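Local coordinates for putative cell filamentation protein (Bartonella quintana, PDB 4N67), which probably transfers AMP from ATP to target proteins through its Fic domain, as a Bep effector of the VirB secretion system, and binds ADP in this crystal form, at residues Phe57-Ala60 and Tyr61-Ile65; Met188-Ala191 and Ser192-Met196; Phe85-Glu88 and Asp89-Ala93; Thr125-Asn128 and Asn129-Gly132. The protein carries 2 engineered substitutions. All coordinates share one frame; numbering follows the deposited sequence.

Contact 1 (Phe57-Ala60 and Tyr61-Ile65); sequences FDAA and YLRTI
The side chains of Phe-57 and Tyr-61 lie side by side and point the same way, but their ring planes stand at 89° to each other. With centroids 5.6 Å apart they meet through CD2 and CE2 of each ring, CE2 of Phe-57 lying 3.9 Å from CE2 of Tyr-61, in an oblique aromatic contact. Tyr-61 reaches this place because its CG is turned anti to the backbone N (chi1 -174°), and Ile-65, one helical turn on, lays CG1 over the rim of one of its ring faces. The Asp-58 side chain crosses that of Tyr-61 at about a right angle. CG of Asp-58 lies between its own N and carbonyl carbon (chi1 59°), which folds OD1 back over the helix start to accept from Tyr-61 N at 2.9 Å. This is the N-cap of helix 59-70, and the i to i+4 bonds include Leu-62 N to Asp-58 O at 3.1 Å. Arg-63 rises along the same turn with an extended chain, NH1 passing 3.5 Å from CB of Ala-59, while its NH2 goes on to Thr-80 and Gln-114. Thr-64 OG1 adds a weak bond to Ala-60 O, which already accepts from Thr-64 N. Leu-62 and Ala-59 pack on Leu-117 of helix 112-126, and Phe-57 reaches Leu-170 of helix 164-174. The cap thus gives an acceptor to a backbone N-H of the first helical turn; Glu-121 OE2 accepts Ala-59 N, and the helix start would favour negative charge here.

Contact 2 (Met188-Ala191 and Ser192-Met196); sequences MTYA and SIEAM. With ADP (adenosine-5'-diphosphate), chain B.
Ser-192 OG accepts a hydrogen bond from O2' of the ADP ribose at 2.7 Å and is itself bonded to Asp-150 of helix 135-152, whose other carboxylate oxygen also binds the nucleotide. The hydroxyl is brought to the sugar by a chi1 of -73°, with OG beside its own backbone N. The backbone carries the regular i to i+4 bonds of helix 185-198: Ser-192 N bonds to Met-188 O at 3.0 Å, and Glu-194 N meets Tyr-190 O almost in line, with an N-H...O angle of 173°. Further out, apolar groups border the adenine. CG1 of Ile-193 comes within 3.5 Å of N6 of ADP, and CD1 of Ile-193 touches the methyl CG2 of Thr-189 at 3.6 Å. Met-196 offers its sulfur, SD standing 3.6 Å from C2 of ADP, while the methyl CE of Met-196 also lies near C2 and N1. Met-188 is bent at chi2 and chi3, which carries CE back to within 3.6 Å of Ser-192 OG, and it also packs on Met-204 and Leu-207 of helix 202-211. On another flank of the helix, CG of Glu-194 lies over a face of the Tyr-190 ring, a CH-pi contact 3.8 Å from the centroid, and OE1 of that glutamate is held by Asn-200. The ribose hydroxyl is thus held by a serine that Asp-150 in turn positions, beside apolar side chains along the adenine, an arrangement consistent with recognition of the nucleoside part of the ligand.

Contact 3 (Phe85-Glu88 and Asp89-Ala93); sequences FTFE and DGSTA
Phe-85 and Ala-93 form an antiparallel hydrogen-bonded pair, each N bonding to the other's O at 2.9 Å, and the two segments run 169° apart. Thr-86 and Thr-92 make the adjoining non-hydrogen-bonded pair, their CA atoms only 4.2 Å from each other. Nearer the bend, Phe-87 N bonds to Ser-91 O at 2.8 Å. A type I turn from Phe-87 to Gly-90 reverses the chain, closed by Gly-90 N bonded to Phe-87 O. Together these make a short beta hairpin, the two-stranded sheet 85-86/92-93 within the Fic-family region. Its turn is reinforced by an Asx turn: Asp-89 OD1 accepts both Ser-91 N, nearly along the C-O direction, and Ser-91 OG on its syn lone pair, at 2.7 Å. The other oxygen, OD2, makes a salt bridge to Lys-22, which also lies in cation-pi contact with the Phe-87 ring. On one face of the hairpin the hydroxyls of Thr-86 and Thr-92 are hydrogen-bonded, OG1 to OG1, at 2.9 Å. The Phe-87 ring turns an edge to Ala-93, CE1 of Phe-87 lying 3.8 Å from CB of Ala-93, while CE2 of Phe-85 sits above the rim of one face of the Phe-87 ring.

Contact 4 (Thr125-Asn128 and Asn129-Gly132); sequences TAKN and NLQG
The side chains of Asn-128 and Gln-131 pass at a slant, with their amide planes 29° apart and ND2 of Asn-128 lying 3.8 Å from CB of Gln-131. A water donates to OE1 of Gln-131 at 3.3 Å. CG of Gln-131 rests 3.3 Å from the backbone O of Asn-128, and that same oxygen accepts Gln-131 N at 3.0 Å, the donor standing above the carbonyl plane. Asn-128, at positive phi, is the C-prime residue of a Schellman motif that ends helix 112-126, with Asn-129 N bonded to Leu-124 O and Asn-128 N to Thr-125 O. The chain then turns on itself through Leu-130, whose N makes a weak bond to Lys-127 O. A second water donates to both Lys-127 O and Gln-131 O, at 2.8 Å each. Leu-130 sends CD2 to within 4.0 Å of CB of Lys-127 before packing on Phe-138 of helix 135-152 and Leu-170 of helix 164-174, while Lys-127 NZ bonds to Asn-141. Beyond the helix, a water and turn bonds thus supply partners for the carbonyls of Lys-127, Asn-128 and Gln-131, with polar amides on the surface and a single leucine directed into the core.

From the N terminus, contact 1 comes first, starting helix 59-70; the hairpin of contact 3 follows, then contact 4 at the end of helix 112-126, and finally contact 2 within helix 185-198. Each is local and they lie in series, none nesting in or crossing another. Contact 3 closes a tight hairpin loop and contact 4 a helix-ending turn, whereas contacts 1 and 2 follow helical turns. Contacts 1 and 4 touch, CD1 of Phe-57 meeting ND2 of Asn-129 at 3.7 Å, which brings the residues just before helix 59-70 against the turn just after helix 112-126. Contacts 3 and 4 lie on opposite sides of the chain's centre, their own centres 39 Å apart.

Contact 1 (Phe57-Ala60 and Tyr61-Ile65)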
loop_
_atom_site.group_PDB
_atom_site.type_symbol
_atom_site.label_atom_id
_atom_site.label_comp_id
_atom_site.label_asym_id
_atom_site.label_seq_id
_atom_site.Cartn_x
_atom_site.Cartn_y
_atom_site.Cartn_z
ATOM N N PHE A 57 -9.667 2.997 10.157
ATOM C CA PHE A 57 -8.773 2.542 9.083
ATOM C C PHE A 57 -9.236 3.213 7.809
ATOM O O PHE A 57 -10.076 2.699 7.056
ATOM C CB PHE A 57 -8.792 1.006 9.003
ATOM C CG PHE A 57 -8.049 0.366 10.133
ATOM C CD1 PHE A 57 -8.674 0.073 11.332
ATOM C CD2 PHE A 57 -6.699 0.072 9.991
ATOM C CE1 PHE A 57 -7.959 -0.484 12.374
ATOM C CE2 PHE A 57 -5.989 -0.464 11.028
ATOM C CZ PHE A 57 -6.615 -0.756 12.210
ATOM N N ASP A 58 -8.755 4.436 7.599
ATOM C CA ASP A 58 -9.248 5.279 6.529
ATOM C C ASP A 58 -8.135 5.760 5.600
ATOM O O ASP A 58 -6.952 5.396 5.756
ATOM C CB ASP A 58 -10.052 6.451 7.111
ATOM C CG ASP A 58 -9.248 7.350 8.076
ATOM O OD1 ASP A 58 -8.032 7.152 8.215
ATOM O OD2 ASP A 58 -9.900 8.267 8.675
ATOM N N ALA A 59 -8.491 6.559 4.599
ATOM C CA ALA A 59 -7.485 7.057 3.659
ATOM C C ALA A 59 -6.403 7.882 4.361
ATOM O O ALA A 59 -5.224 7.850 3.989
ATOM C CB ALA A 59 -8.148 7.851 2.561
ATOM N N ALA A 60 -6.807 8.630 5.378
ATOM C CA ALA A 60 -5.842 9.397 6.162
ATOM C C ALA A 60 -4.831 8.502 6.810
ATOM O O ALA A 60 -3.646 8.826 6.854
ATOM C CB ALA A 60 -6.521 10.237 7.205
ATOM N N TYR A 61 -5.267 7.368 7.329
ATOM C CA TYR A 61 -4.318 6.448 7.917
ATOM C C TYR A 61 -3.369 5.887 6.861
ATOM O O TYR A 61 -2.163 5.731 7.113
ATOM C CB TYR A 61 -5.064 5.349 8.691
ATOM C CG TYR A 61 -4.149 4.424 9.466
ATOM C CD1 TYR A 61 -3.272 4.897 10.425
ATOM C CD2 TYR A 61 -4.181 3.052 9.234
ATOM C CE1 TYR A 61 -2.436 4.038 11.130
ATOM C CE2 TYR A 61 -3.372 2.176 9.926
ATOM C CZ TYR A 61 -2.504 2.664 10.873
ATOM O OH TYR A 61 -1.722 1.779 11.574
ATOM N N LEU A 62 -3.891 5.530 5.687
ATOM C CA LEU A 62 -3.050 5.033 4.604
ATOM C C LEU A 62 -1.998 6.068 4.241
ATOM O O LEU A 62 -0.818 5.733 4.076
ATOM C CB LEU A 62 -3.901 4.647 3.407
ATOM C CG LEU A 62 -3.195 3.887 2.320
ATOM C CD1 LEU A 62 -3.019 2.432 2.685
ATOM C CD2 LEU A 62 -3.979 3.991 1.026
ATOM N N ARG A 63 -2.413 7.337 4.175
ATOM C CA ARG A 63 -1.455 8.399 3.912
ATOM C C ARG A 63 -0.393 8.526 5.015
ATOM O O ARG A 63 0.789 8.738 4.750
ATOM C CB ARG A 63 -2.189 9.720 3.712
ATOM C CG ARG A 63 -2.979 9.791 2.407
ATOM C CD ARG A 63 -3.658 11.150 2.244
ATOM N NE ARG A 63 -4.183 11.328 0.899
ATOM C CZ ARG A 63 -5.415 11.049 0.489
ATOM N NH1 ARG A 63 -6.353 10.623 1.323
ATOM N NH2 ARG A 63 -5.733 11.275 -0.785
ATOM N N THR A 64 -0.821 8.378 6.253
ATOM C CA THR A 64 0.115 8.390 7.378
ATOM C C THR A 64 1.141 7.263 7.281
ATOM O O THR A 64 2.332 7.487 7.495
ATOM C CB THR A 64 -0.623 8.326 8.706
ATOM O OG1 THR A 64 -1.262 9.592 8.923
ATOM C CG2 THR A 64 0.299 8.053 9.843
ATOM N N ILE A 65 0.704 6.050 6.956
ATOM C CA ILE A 65 1.642 4.975 6.757
ATOM C C ILE A 65 2.658 5.300 5.680
ATOM O O ILE A 65 3.871 5.147 5.879
ATOM C CB ILE A 65 0.931 3.647 6.409
ATOM C CG1 ILE A 65 0.048 3.191 7.581
ATOM C CG2 ILE A 65 1.927 2.573 6.040
ATOM C CD1 ILE A 65 -0.882 2.068 7.202
#

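Contact 2 (Met188-Ala191 and Ser192-Met196)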
loop_
_atom_site.group_PDB
_atom_site.type_symbol
_atom_site.label_atom_id
_atom_site.label_comp_id
_atom_site.label_asym_id
_atom_site.label_seq_id
_atom_site.Cartn_x
_atom_site.Cartn_y
_atom_site.Cartn_z
ATOM N N MET A 188 3.075 -12.749 -4.071
ATOM C CA MET A 188 2.256 -11.540 -3.889
ATOM C C MET A 188 1.916 -10.912 -5.243
ATOM O O MET A 188 0.765 -10.597 -5.526
ATOM C CB MET A 188 3.002 -10.534 -3.005
ATOM C CG MET A 188 2.307 -9.207 -2.723
ATOM S SD MET A 188 1.001 -9.346 -1.499
ATOM C CE MET A 188 -0.372 -9.618 -2.589
ATOM N N THR A 189 2.927 -10.732 -6.086
ATOM C CA THR A 189 2.710 -10.216 -7.435
ATOM C C THR A 189 1.727 -11.048 -8.241
ATOM O O THR A 189 0.796 -10.508 -8.846
ATOM C CB THR A 189 4.066 -10.099 -8.164
ATOM O OG1 THR A 189 4.937 -9.309 -7.361
ATOM C CG2 THR A 189 3.920 -9.448 -9.513
ATOM N N TYR A 190 1.915 -12.373 -8.247
ATOM C CA TYR A 190 1.016 -13.272 -8.926
ATOM C C TYR A 190 -0.406 -13.072 -8.449
ATOM O O TYR A 190 -1.328 -12.958 -9.248
ATOM C CB TYR A 190 1.458 -14.750 -8.773
ATOM C CG TYR A 190 0.442 -15.742 -9.319
ATOM C CD1 TYR A 190 0.283 -15.924 -10.702
ATOM C CD2 TYR A 190 -0.368 -16.489 -8.471
ATOM C CE1 TYR A 190 -0.659 -16.807 -11.202
ATOM C CE2 TYR A 190 -1.310 -17.375 -8.970
ATOM C CZ TYR A 190 -1.446 -17.532 -10.336
ATOM O OH TYR A 190 -2.374 -18.423 -10.830
ATOM N N ALA A 191 -0.607 -13.047 -7.130
ATOM C CA ALA A 191 -1.954 -12.925 -6.623
ATOM C C ALA A 191 -2.589 -11.587 -7.033
ATOM O O ALA A 191 -3.782 -11.540 -7.334
ATOM C CB ALA A 191 -1.968 -13.059 -5.095
ATOM N N SER A 192 -1.793 -10.529 -7.004
ATOM C CA SER A 192 -2.234 -9.176 -7.404
ATOM C C SER A 192 -2.632 -9.105 -8.890
ATOM O O SER A 192 -3.691 -8.597 -9.246
ATOM C CB SER A 192 -1.133 -8.168 -7.123
ATOM O OG SER A 192 -0.981 -7.910 -5.717
ATOM N N ILE A 193 -1.801 -9.699 -9.731
ATOM C CA ILE A 193 -2.083 -9.793 -11.156
ATOM C C ILE A 193 -3.353 -10.586 -11.432
ATOM O O ILE A 193 -4.223 -10.152 -12.194
ATOM C CB ILE A 193 -0.894 -10.442 -11.879
ATOM C CG1 ILE A 193 0.316 -9.514 -11.850
ATOM C CG2 ILE A 193 -1.272 -10.794 -13.320
ATOM C CD1 ILE A 193 1.625 -10.196 -12.180
ATOM N N GLU A 194 -3.476 -11.776 -10.833
ATOM C CA GLU A 194 -4.671 -12.569 -11.031
ATOM C C GLU A 194 -5.932 -11.795 -10.695
ATOM O O GLU A 194 -6.915 -11.837 -11.443
ATOM C CB GLU A 194 -4.607 -13.859 -10.202
ATOM C CG GLU A 194 -3.762 -14.967 -10.830
ATOM C CD GLU A 194 -4.273 -15.354 -12.201
ATOM O OE1 GLU A 194 -5.480 -15.647 -12.340
ATOM O OE2 GLU A 194 -3.466 -15.301 -13.143
ATOM N N ALA A 195 -5.921 -11.078 -9.560
ATOM C CA ALA A 195 -7.112 -10.359 -9.153
ATOM C C ALA A 195 -7.436 -9.204 -10.098
ATOM O O ALA A 195 -8.562 -9.061 -10.541
ATOM C CB ALA A 195 -6.985 -9.857 -7.711
ATOM N N MET A 196 -6.447 -8.394 -10.416
ATOM C CA MET A 196 -6.731 -7.160 -11.151
ATOM C C MET A 196 -6.751 -7.309 -12.680
ATOM O O MET A 196 -7.537 -6.644 -13.366
ATOM C CB MET A 196 -5.736 -6.082 -10.787
ATOM C CG MET A 196 -6.234 -4.705 -11.191
ATOM S SD MET A 196 -5.239 -3.338 -10.615
ATOM C CE MET A 196 -4.517 -2.745 -12.144
HETATM P PB ADP B . 5.077 0.557 -6.366
HETATM O O1B ADP B . 5.225 0.988 -7.834
HETATM O O2B ADP B . 3.850 1.160 -5.775
HETATM O O3B ADP B . 6.318 0.813 -5.509
HETATM P PA ADP B . 4.690 -2.292 -5.747
HETATM O O1A ADP B . 5.708 -3.397 -6.069
HETATM O O2A ADP B . 4.694 -1.768 -4.330
HETATM O O3A ADP B . 4.955 -1.005 -6.731
HETATM O "O5'" ADP B . 3.265 -2.821 -6.204
HETATM C "C5'" ADP B . 2.051 -2.241 -5.714
HETATM C "C4'" ADP B . 0.989 -3.335 -5.677
HETATM O "O4'" ADP B . 0.587 -3.658 -7.024
HETATM C "C3'" ADP B . 1.474 -4.620 -5.013
HETATM O "O3'" ADP B . 0.473 -5.132 -4.111
HETATM C "C2'" ADP B . 1.684 -5.559 -6.186
HETATM O "O2'" ADP B . 1.542 -6.951 -5.869
HETATM C "C1'" ADP B . 0.627 -5.094 -7.144
HETATM N N9 ADP B . 0.868 -5.439 -8.560
HETATM C C8 ADP B . 2.026 -5.743 -9.177
HETATM N N7 ADP B . 1.763 -5.959 -10.488
HETATM C C5 ADP B . 0.454 -5.793 -10.713
HETATM C C6 ADP B . -0.468 -5.879 -11.853
HETATM N N6 ADP B . 0.056 -6.194 -13.076
HETATM N N1 ADP B . -1.776 -5.625 -11.681
HETATM C C2 ADP B . -2.248 -5.299 -10.445
HETATM N N3 ADP B . -1.448 -5.218 -9.359
HETATM C C4 ADP B . -0.136 -5.438 -9.424
#

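Contact 3 (Phe85-Glu88 and Asp89-Ala93)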
loop_
_atom_site.group_PDB
_atom_site.type_symbol
_atom_site.label_atom_id
_atom_site.label_comp_id
_atom_site.label_asym_id
_atom_site.label_seq_id
_atom_site.Cartn_x
_atom_site.Cartn_y
_atom_site.Cartn_z
ATOM N N PHE A 85 1.816 18.128 -6.463
ATOM C CA PHE A 85 2.782 18.259 -5.363
ATOM C C PHE A 85 3.910 19.141 -5.843
ATOM O O PHE A 85 4.524 18.847 -6.856
ATOM C CB PHE A 85 3.387 16.919 -4.930
ATOM C CG PHE A 85 4.457 17.105 -3.906
ATOM C CD1 PHE A 85 4.120 17.396 -2.579
ATOM C CD2 PHE A 85 5.807 17.145 -4.259
ATOM C CE1 PHE A 85 5.079 17.645 -1.622
ATOM C CE2 PHE A 85 6.751 17.407 -3.297
ATOM C CZ PHE A 85 6.402 17.668 -1.982
ATOM N N THR A 86 4.204 20.200 -5.099
ATOM C CA THR A 86 5.290 21.103 -5.479
ATOM C C THR A 86 6.528 20.798 -4.650
ATOM O O THR A 86 6.529 20.926 -3.419
ATOM C CB THR A 86 4.870 22.550 -5.320
ATOM O OG1 THR A 86 3.690 22.783 -6.109
ATOM C CG2 THR A 86 5.969 23.491 -5.789
ATOM N N PHE A 87 7.604 20.456 -5.339
ATOM C CA PHE A 87 8.870 20.187 -4.688
ATOM C C PHE A 87 9.523 21.488 -4.192
ATOM O O PHE A 87 9.194 22.575 -4.615
ATOM C CB PHE A 87 9.832 19.536 -5.679
ATOM C CG PHE A 87 9.537 18.096 -6.006
ATOM C CD1 PHE A 87 8.705 17.760 -7.070
ATOM C CD2 PHE A 87 10.140 17.077 -5.280
ATOM C CE1 PHE A 87 8.460 16.445 -7.388
ATOM C CE2 PHE A 87 9.898 15.741 -5.597
ATOM C CZ PHE A 87 9.056 15.425 -6.666
ATOM N N GLU A 88 10.499 21.355 -3.318
ATOM C CA GLU A 88 11.316 22.474 -2.892
ATOM C C GLU A 88 11.968 23.181 -4.089
ATOM O O GLU A 88 12.159 24.404 -4.059
ATOM C CB GLU A 88 12.363 21.910 -1.959
ATOM C CG GLU A 88 13.268 22.809 -1.177
ATOM C CD GLU A 88 14.131 21.921 -0.297
ATOM O OE1 GLU A 88 15.299 21.685 -0.661
ATOM O OE2 GLU A 88 13.606 21.373 0.691
ATOM N N ASP A 89 12.242 22.446 -5.170
ATOM C CA ASP A 89 12.851 23.023 -6.385
ATOM C C ASP A 89 11.886 23.853 -7.204
ATOM O O ASP A 89 12.287 24.450 -8.228
ATOM C CB ASP A 89 13.534 21.941 -7.259
ATOM C CG ASP A 89 12.560 20.972 -7.916
ATOM O OD1 ASP A 89 11.406 21.334 -8.196
ATOM O OD2 ASP A 89 12.972 19.841 -8.184
ATOM N N GLY A 90 10.624 23.908 -6.769
ATOM C CA GLY A 90 9.603 24.749 -7.389
ATOM C C GLY A 90 8.773 24.110 -8.488
ATOM O O GLY A 90 7.806 24.716 -8.952
ATOM N N SER A 91 9.134 22.897 -8.904
ATOM C CA SER A 91 8.380 22.177 -9.927
ATOM C C SER A 91 7.260 21.392 -9.274
ATOM O O SER A 91 7.321 21.086 -8.076
ATOM C CB SER A 91 9.289 21.239 -10.729
ATOM O OG SER A 91 9.711 20.120 -9.964
ATOM N N THR A 92 6.246 21.075 -10.082
ATOM C CA THR A 92 5.050 20.398 -9.591
ATOM C C THR A 92 4.850 19.096 -10.342
ATOM O O THR A 92 5.007 19.057 -11.575
ATOM C CB THR A 92 3.820 21.316 -9.704
ATOM O OG1 THR A 92 4.051 22.513 -8.939
ATOM C CG2 THR A 92 2.562 20.648 -9.186
ATOM N N ALA A 93 4.566 18.035 -9.594
ATOM C CA ALA A 93 4.407 16.686 -10.160
ATOM C C ALA A 93 3.096 16.058 -9.724
ATOM O O ALA A 93 2.581 16.348 -8.648
ATOM C CB ALA A 93 5.561 15.796 -9.727
#

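Contact 4 (Thr125-Asn128 and Asn129-Gly132)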
loop_
_atom_site.group_PDB
_atom_site.type_symbol
_atom_site.label_atom_id
_atom_site.label_comp_id
_atom_site.label_asym_id
_atom_site.label_seq_id
_atom_site.Cartn_x
_atom_site.Cartn_y
_atom_site.Cartn_z
ATOM N N THR A 125 -15.933 0.500 7.760
ATOM C CA THR A 125 -16.788 0.948 8.863
ATOM C C THR A 125 -18.006 0.047 8.983
ATOM O O THR A 125 -18.384 -0.374 10.090
ATOM C CB THR A 125 -17.234 2.407 8.689
ATOM O OG1 THR A 125 -16.089 3.257 8.720
ATOM C CG2 THR A 125 -18.197 2.788 9.823
ATOM N N ALA A 126 -18.623 -0.280 7.856
ATOM C CA ALA A 126 -19.833 -1.119 7.903
ATOM C C ALA A 126 -19.534 -2.508 8.462
ATOM O O ALA A 126 -20.379 -3.127 9.104
ATOM C CB ALA A 126 -20.425 -1.252 6.520
ATOM N N LYS A 127 -18.331 -3.018 8.183
ATOM C CA LYS A 127 -17.943 -4.329 8.654
ATOM C C LYS A 127 -17.165 -4.283 9.953
ATOM O O LYS A 127 -16.549 -5.275 10.327
ATOM C CB LYS A 127 -17.126 -5.048 7.583
ATOM C CG LYS A 127 -17.935 -5.337 6.342
ATOM C CD LYS A 127 -17.227 -6.274 5.385
ATOM C CE LYS A 127 -18.259 -7.055 4.586
ATOM N NZ LYS A 127 -17.601 -7.755 3.454
ATOM N N ASN A 128 -17.249 -3.179 10.680
ATOM C CA ASN A 128 -16.601 -3.055 11.958
ATOM C C ASN A 128 -15.109 -3.439 11.903
ATOM O O ASN A 128 -14.620 -4.170 12.750
ATOM C CB ASN A 128 -17.353 -3.907 12.978
ATOM C CG ASN A 128 -16.987 -3.578 14.392
ATOM O OD1 ASN A 128 -16.593 -2.452 14.709
ATOM N ND2 ASN A 128 -17.095 -4.574 15.269
ATOM N N ASN A 129 -14.420 -2.913 10.897
ATOM C CA ASN A 129 -12.993 -3.159 10.664
ATOM C C ASN A 129 -12.625 -4.626 10.644
ATOM O O ASN A 129 -11.527 -5.007 11.076
ATOM C CB ASN A 129 -12.148 -2.418 11.691
ATOM C CG ASN A 129 -12.273 -0.931 11.544
ATOM O OD1 ASN A 129 -12.501 -0.415 10.433
ATOM N ND2 ASN A 129 -12.151 -0.224 12.666
ATOM N N LEU A 130 -13.533 -5.441 10.113
ATOM C CA LEU A 130 -13.361 -6.887 10.024
ATOM C C LEU A 130 -13.243 -7.623 11.351
ATOM O O LEU A 130 -12.778 -8.753 11.366
ATOM C CB LEU A 130 -12.168 -7.233 9.118
ATOM C CG LEU A 130 -12.094 -6.545 7.752
ATOM C CD1 LEU A 130 -10.986 -7.174 6.902
ATOM C CD2 LEU A 130 -13.445 -6.609 7.040
ATOM N N GLN A 131 -13.712 -7.020 12.444
ATOM C CA GLN A 131 -13.798 -7.716 13.721
ATOM C C GLN A 131 -14.935 -8.741 13.735
ATOM O O GLN A 131 -15.885 -8.661 12.951
ATOM C CB GLN A 131 -14.029 -6.716 14.850
ATOM C CG GLN A 131 -12.904 -5.734 15.056
ATOM C CD GLN A 131 -13.174 -4.766 16.193
ATOM O OE1 GLN A 131 -13.074 -3.560 16.012
ATOM N NE2 GLN A 131 -13.513 -5.288 17.366
ATOM N N GLY A 132 -14.822 -9.747 14.601
ATOM C CA GLY A 132 -15.881 -10.704 14.776
ATOM C C GLY A 132 -16.051 -11.715 13.669
ATOM O O GLY A 132 -17.123 -12.287 13.482
HETATM O O HOH W 1 -16.813 -8.037 10.354
HETATM O O HOH W 2 -14.576 -1.199 14.327
#